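Local coordinates for protein methyltransferase (Pyrococcus horikoshii, PDB 1IXK) that probably transfers a methyl group from S-adenosyl-L-methionine to carbon 5 of cytidines in RNA, most likely tRNA, at residues Y109-L114 with K190-A195; L242-C247 with G306-K311. All blocks are in the same frame, centred on the assembly; numbering follows the deposited sequence.

Both contacts are buried and lie near the centre of the folded chain, their centres about 8 Å apart. They share one sheet: strand 188-194 of contact 1 and strand 240-246 of contact 2 are neighbours in it. Contact 1 sets a helix against a face of that sheet and has no hydrogen bond across it. Contact 2 joins two strands within the sheet, so backbone hydrogen bonds carry it and side chains pack on both faces. The two also touch directly. Lys311 of contact 2 reaches the helix of contact 1, where its NZ lies 2.7 Å from Ala113 O, a probable hydrogen bond.

Contact 1: residues Y109-L114 with K190-A195; sequences YPPVAL and KILLDA
Helix 109-114 and strand 190-194 run nearly antiparallel, at 160°, with their axes 9.1 Å apart at closest approach. Leu114 and Leu192 are the nearest pair along the backbones, and no hydrogen bond joins the segments. The contact is made by side chains of the last helical turn, which settle on one face of the strand. Leu114 does most of this. Its CG stands anti to the backbone N (chi1 -173°), which carries both methyls to the strand. Leu114 CD1 lies 3.6 Å from Ile191 O, while Leu114 CD2 sits 3.9 Å from Leu192 CB. Cutting Leu114 back to an alanine removes both methyls, and is likely to open a gap against the backbone of Ile191 and the side chain of Leu192 and to strip Lys190 CD of an apolar neighbour. Lys190 runs alongside Leu114, the two chains pointing opposite ways. Its chain bends at chi2 and chi4, bringing Lys190 CD to 3.8 Å from Leu114 CD1 and Lys190 CE to 3.1 Å from Leu114 O. The ammonium group goes on to a salt bridge with Glu120. The strand belongs to the Rossmann-like sheet of class I methyltransferases, where it lies between strands 121-124 and 240-246 and is parallel to both. Farther along it, Leu192 points one methyl at each of two prolines. Leu192 CD1 meets Pro110 CB at 3.7 Å, and Leu192 CD2 approaches Pro111 CG more loosely at 4.4 Å. Pro111 also packs on Lys132, a predicted S-adenosyl-L-methionine site residue. Asp194, another predicted site residue, follows at the strand's C-terminal end, with its side chain against Ser245 and Ala126.

Contact 2: residues L242-C247 with G306-K311; sequences LVYSTC and GFFIAK
This is an antiparallel strand pairing inside the central mixed sheet of the methyltransferase domain. Strand 240-246 also pairs in parallel with strand 188-194. Strand 307-314 runs antiparallel to it, as the last strand does in the sheet of class I methyltransferases. Four backbone hydrogen bonds join the segments. Tyr244 and Ala310 exchange two, with Tyr244 N to Ala310 O at 2.9 Å and nearly straight. Thr246 and Phe308 exchange the other two, whose donors are tilted from the carbonyl planes. Val243 with Lys311 and Ser245 with Ile309 are the non-hydrogen-bonded pairs.

On one face the side chains of Tyr244 and Phe308 lie across each other at a slant, and Tyr244 CD1 comes in at the edge of the Phe308 ring, 3.9 Å from Phe308 CE2. Helix 255-264 packs against both rings. On the other face Val243 CG1 meets Ile309 CD1 at 3.8 Å. Phe307 leans its ring along strand 242-246 toward Ser245, with CG anti to the backbone N (chi1 -178°). Phe307 CD1 then lies 3.4 Å from Thr246 O, and Phe307 CZ 4.0 Å from Ser245 CB.

Cys247, the predicted nucleophile, is tied here to Cys197 in a disulfide, which would probably have to be reduced before attack on a base. The paired backbone and the Phe307 ring edge beside Cys247 SG probably help to place this sulfur at the strand's end.

Contact 1: residues Y109-L114 with K190-A195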
loop_
_atom_site.group_PDB
_atom_site.type_symbol
_atom_site.label_atom_id
_atom_site.label_comp_id
_atom_site.label_asym_id
_atom_site.label_seq_id
_atom_site.Cartn_x
_atom_site.Cartn_y
_atom_site.Cartn_z
ATOM N N TYR A 109 -5.895 -0.140 -0.090
ATOM C CA TYR A 109 -6.029 1.295 0.151
ATOM C C TYR A 109 -5.401 2.219 -0.906
ATOM O O TYR A 109 -6.073 3.107 -1.424
ATOM C CB TYR A 109 -5.461 1.640 1.539
ATOM C CG TYR A 109 -5.997 2.921 2.161
ATOM C CD1 TYR A 109 -6.669 3.872 1.395
ATOM C CD2 TYR A 109 -5.801 3.192 3.515
ATOM C CE1 TYR A 109 -7.133 5.061 1.960
ATOM C CE2 TYR A 109 -6.259 4.380 4.090
ATOM C CZ TYR A 109 -6.921 5.306 3.304
ATOM O OH TYR A 109 -7.365 6.486 3.854
ATOM N N PRO A 110 -4.112 2.018 -1.245
ATOM C CA PRO A 110 -3.449 2.874 -2.238
ATOM C C PRO A 110 -4.174 3.078 -3.568
ATOM O O PRO A 110 -4.395 4.219 -3.985
ATOM C CB PRO A 110 -2.077 2.212 -2.405
ATOM C CG PRO A 110 -1.809 1.682 -1.034
ATOM C CD PRO A 110 -3.154 1.052 -0.677
ATOM N N PRO A 111 -4.561 1.987 -4.251
ATOM C CA PRO A 111 -5.256 2.170 -5.529
ATOM C C PRO A 111 -6.558 2.956 -5.385
ATOM O O PRO A 111 -6.864 3.826 -6.201
ATOM C CB PRO A 111 -5.530 0.738 -5.996
ATOM C CG PRO A 111 -4.523 -0.084 -5.276
ATOM C CD PRO A 111 -4.411 0.558 -3.931
ATOM N N VAL A 112 -7.329 2.629 -4.354
ATOM C CA VAL A 112 -8.605 3.297 -4.121
ATOM C C VAL A 112 -8.380 4.777 -3.805
ATOM O O VAL A 112 -9.092 5.643 -4.314
ATOM C CB VAL A 112 -9.379 2.619 -2.965
ATOM C CG1 VAL A 112 -10.676 3.366 -2.691
ATOM C CG2 VAL A 112 -9.681 1.164 -3.329
ATOM N N ALA A 113 -7.389 5.064 -2.972
ATOM C CA ALA A 113 -7.079 6.451 -2.626
ATOM C C ALA A 113 -6.659 7.240 -3.869
ATOM O O ALA A 113 -7.029 8.405 -4.023
ATOM C CB ALA A 113 -5.964 6.501 -1.571
ATOM N N LEU A 114 -5.887 6.612 -4.757
ATOM C CA LEU A 114 -5.436 7.292 -5.972
ATOM C C LEU A 114 -6.639 7.616 -6.852
ATOM O O LEU A 114 -6.646 8.613 -7.577
ATOM C CB LEU A 114 -4.436 6.425 -6.743
ATOM C CG LEU A 114 -3.765 7.114 -7.938
ATOM C CD1 LEU A 114 -3.072 8.398 -7.478
ATOM C CD2 LEU A 114 -2.752 6.167 -8.574
ATOM N N LYS A 190 -2.017 10.309 -12.933
ATOM C CA LYS A 190 -1.943 9.685 -11.609
ATOM C C LYS A 190 -0.734 8.765 -11.477
ATOM O O LYS A 190 -0.352 8.087 -12.435
ATOM C CB LYS A 190 -3.193 8.834 -11.360
ATOM C CG LYS A 190 -4.525 9.555 -11.445
ATOM C CD LYS A 190 -4.758 10.429 -10.246
ATOM C CE LYS A 190 -6.245 10.549 -9.939
ATOM N NZ LYS A 190 -7.046 10.989 -11.104
ATOM N N ILE A 191 -0.147 8.736 -10.284
ATOM C CA ILE A 191 0.998 7.872 -10.019
ATOM C C ILE A 191 0.836 7.138 -8.696
ATOM O O ILE A 191 0.494 7.739 -7.680
ATOM C CB ILE A 191 2.315 8.677 -9.977
ATOM C CG1 ILE A 191 2.581 9.279 -11.358
ATOM C CG2 ILE A 191 3.478 7.769 -9.536
ATOM C CD1 ILE A 191 3.866 10.036 -11.464
ATOM N N LEU A 192 1.066 5.831 -8.718
ATOM C CA LEU A 192 0.979 5.025 -7.510
ATOM C C LEU A 192 2.407 4.651 -7.120
ATOM O O LEU A 192 3.094 3.960 -7.869
ATOM C CB LEU A 192 0.168 3.746 -7.756
ATOM C CG LEU A 192 -0.163 2.924 -6.500
ATOM C CD1 LEU A 192 -1.138 3.718 -5.622
ATOM C CD2 LEU A 192 -0.787 1.584 -6.892
ATOM N N LEU A 193 2.855 5.135 -5.966
ATOM C CA LEU A 193 4.194 4.828 -5.474
ATOM C C LEU A 193 4.020 4.009 -4.213
ATOM O O LEU A 193 4.025 4.539 -3.093
ATOM C CB LEU A 193 4.976 6.110 -5.173
ATOM C CG LEU A 193 6.365 5.948 -4.547
ATOM C CD1 LEU A 193 7.188 4.893 -5.303
ATOM C CD2 LEU A 193 7.063 7.295 -4.569
ATOM N N ASP A 194 3.845 2.708 -4.415
ATOM C CA ASP A 194 3.634 1.760 -3.337
ATOM C C ASP A 194 4.873 0.908 -3.113
ATOM O O ASP A 194 5.343 0.231 -4.025
ATOM C CB ASP A 194 2.443 0.857 -3.668
ATOM C CG ASP A 194 2.511 0.287 -5.084
ATOM O OD1 ASP A 194 2.185 -0.907 -5.261
ATOM O OD2 ASP A 194 2.876 1.029 -6.026
ATOM N N ALA A 195 5.400 0.937 -1.894
ATOM C CA ALA A 195 6.584 0.153 -1.571
ATOM C C ALA A 195 6.172 -1.256 -1.162
ATOM O O ALA A 195 5.065 -1.467 -0.668
ATOM C CB ALA A 195 7.359 0.819 -0.442
#

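Contact 2: residues L242-C247 with G306-K311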
loop_
_atom_site.group_PDB
_atom_site.type_symbol
_atom_site.label_atom_id
_atom_site.label_comp_id
_atom_site.label_asym_id
_atom_site.label_seq_id
_atom_site.Cartn_x
_atom_site.Cartn_y
_atom_site.Cartn_z
ATOM N N LEU A 242 -0.395 11.869 -6.824
ATOM C CA LEU A 242 0.508 10.756 -6.563
ATOM C C LEU A 242 0.177 10.235 -5.175
ATOM O O LEU A 242 0.029 11.015 -4.230
ATOM C CB LEU A 242 1.979 11.196 -6.617
ATOM C CG LEU A 242 3.014 10.073 -6.404
ATOM C CD1 LEU A 242 4.299 10.405 -7.148
ATOM C CD2 LEU A 242 3.281 9.861 -4.918
ATOM N N VAL A 243 0.017 8.924 -5.054
ATOM C CA VAL A 243 -0.259 8.340 -3.755
ATOM C C VAL A 243 0.988 7.577 -3.356
ATOM O O VAL A 243 1.496 6.746 -4.110
ATOM C CB VAL A 243 -1.491 7.405 -3.782
ATOM C CG1 VAL A 243 -1.523 6.551 -2.518
ATOM C CG2 VAL A 243 -2.757 8.243 -3.861
ATOM N N TYR A 244 1.483 7.909 -2.174
ATOM C CA TYR A 244 2.687 7.331 -1.606
ATOM C C TYR A 244 2.314 6.438 -0.438
ATOM O O TYR A 244 1.586 6.856 0.458
ATOM C CB TYR A 244 3.592 8.470 -1.131
ATOM C CG TYR A 244 4.857 8.051 -0.416
ATOM C CD1 TYR A 244 4.844 7.707 0.936
ATOM C CD2 TYR A 244 6.074 8.037 -1.088
ATOM C CE1 TYR A 244 6.024 7.367 1.605
ATOM C CE2 TYR A 244 7.257 7.694 -0.435
ATOM C CZ TYR A 244 7.227 7.366 0.907
ATOM O OH TYR A 244 8.407 7.063 1.545
ATOM N N SER A 245 2.807 5.205 -0.441
ATOM C CA SER A 245 2.493 4.301 0.651
ATOM C C SER A 245 3.637 3.349 0.949
ATOM O O SER A 245 4.445 3.037 0.068
ATOM C CB SER A 245 1.228 3.491 0.330
ATOM O OG SER A 245 1.418 2.637 -0.787
ATOM N N THR A 246 3.704 2.900 2.197
ATOM C CA THR A 246 4.728 1.951 2.622
ATOM C C THR A 246 4.116 1.043 3.685
ATOM O O THR A 246 3.030 1.315 4.197
ATOM C CB THR A 246 5.927 2.625 3.313
ATOM O OG1 THR A 246 5.565 2.925 4.668
ATOM C CG2 THR A 246 6.338 3.907 2.597
ATOM N N CYS A 247 4.832 -0.025 4.017
ATOM C CA CYS A 247 4.402 -0.943 5.060
ATOM C C CYS A 247 5.442 -0.875 6.163
ATOM O O CYS A 247 5.851 -1.889 6.723
ATOM C CB CYS A 247 4.289 -2.363 4.522
ATOM S SG CYS A 247 2.672 -2.695 3.758
ATOM N N GLY A 306 1.821 -2.727 9.664
ATOM C CA GLY A 306 2.003 -1.305 9.906
ATOM C C GLY A 306 1.918 -0.695 8.519
ATOM O O GLY A 306 2.554 -1.194 7.597
ATOM N N PHE A 307 1.158 0.384 8.364
ATOM C CA PHE A 307 0.954 0.985 7.047
ATOM C C PHE A 307 0.949 2.519 7.110
ATOM O O PHE A 307 0.553 3.101 8.112
ATOM C CB PHE A 307 -0.392 0.465 6.523
ATOM C CG PHE A 307 -0.756 0.931 5.150
ATOM C CD1 PHE A 307 -0.225 0.315 4.023
ATOM C CD2 PHE A 307 -1.675 1.965 4.980
ATOM C CE1 PHE A 307 -0.616 0.708 2.742
ATOM C CE2 PHE A 307 -2.070 2.365 3.711
ATOM C CZ PHE A 307 -1.537 1.736 2.587
ATOM N N PHE A 308 1.393 3.158 6.033
ATOM C CA PHE A 308 1.431 4.621 5.946
ATOM C C PHE A 308 1.010 5.004 4.541
ATOM O O PHE A 308 1.435 4.380 3.569
ATOM C CB PHE A 308 2.854 5.143 6.185
ATOM C CG PHE A 308 3.008 6.623 5.959
ATOM C CD1 PHE A 308 2.628 7.536 6.939
ATOM C CD2 PHE A 308 3.546 7.107 4.762
ATOM C CE1 PHE A 308 2.784 8.912 6.738
ATOM C CE2 PHE A 308 3.704 8.483 4.550
ATOM C CZ PHE A 308 3.321 9.385 5.545
ATOM N N ILE A 309 0.183 6.035 4.425
ATOM C CA ILE A 309 -0.256 6.467 3.112
ATOM C C ILE A 309 -0.482 7.970 3.075
ATOM O O ILE A 309 -1.012 8.544 4.023
ATOM C CB ILE A 309 -1.571 5.758 2.692
ATOM C CG1 ILE A 309 -1.982 6.229 1.291
ATOM C CG2 ILE A 309 -2.672 6.053 3.706
ATOM C CD1 ILE A 309 -3.167 5.461 0.698
ATOM N N ALA A 310 -0.081 8.592 1.970
ATOM C CA ALA A 310 -0.253 10.029 1.787
ATOM C C ALA A 310 -0.713 10.307 0.365
ATOM O O ALA A 310 -0.250 9.667 -0.582
ATOM C CB ALA A 310 1.052 10.762 2.062
ATOM N N LYS A 311 -1.625 11.264 0.215
ATOM C CA LYS A 311 -2.137 11.622 -1.101
ATOM C C LYS A 311 -1.602 13.004 -1.453
ATOM O O LYS A 311 -1.929 14.002 -0.805
ATOM C CB LYS A 311 -3.666 11.618 -1.088
ATOM C CG LYS A 311 -4.291 11.858 -2.445
ATOM C CD LYS A 311 -5.764 11.476 -2.412
ATOM C CE LYS A 311 -6.428 11.728 -3.747
ATOM N NZ LYS A 311 -7.748 11.033 -3.825
#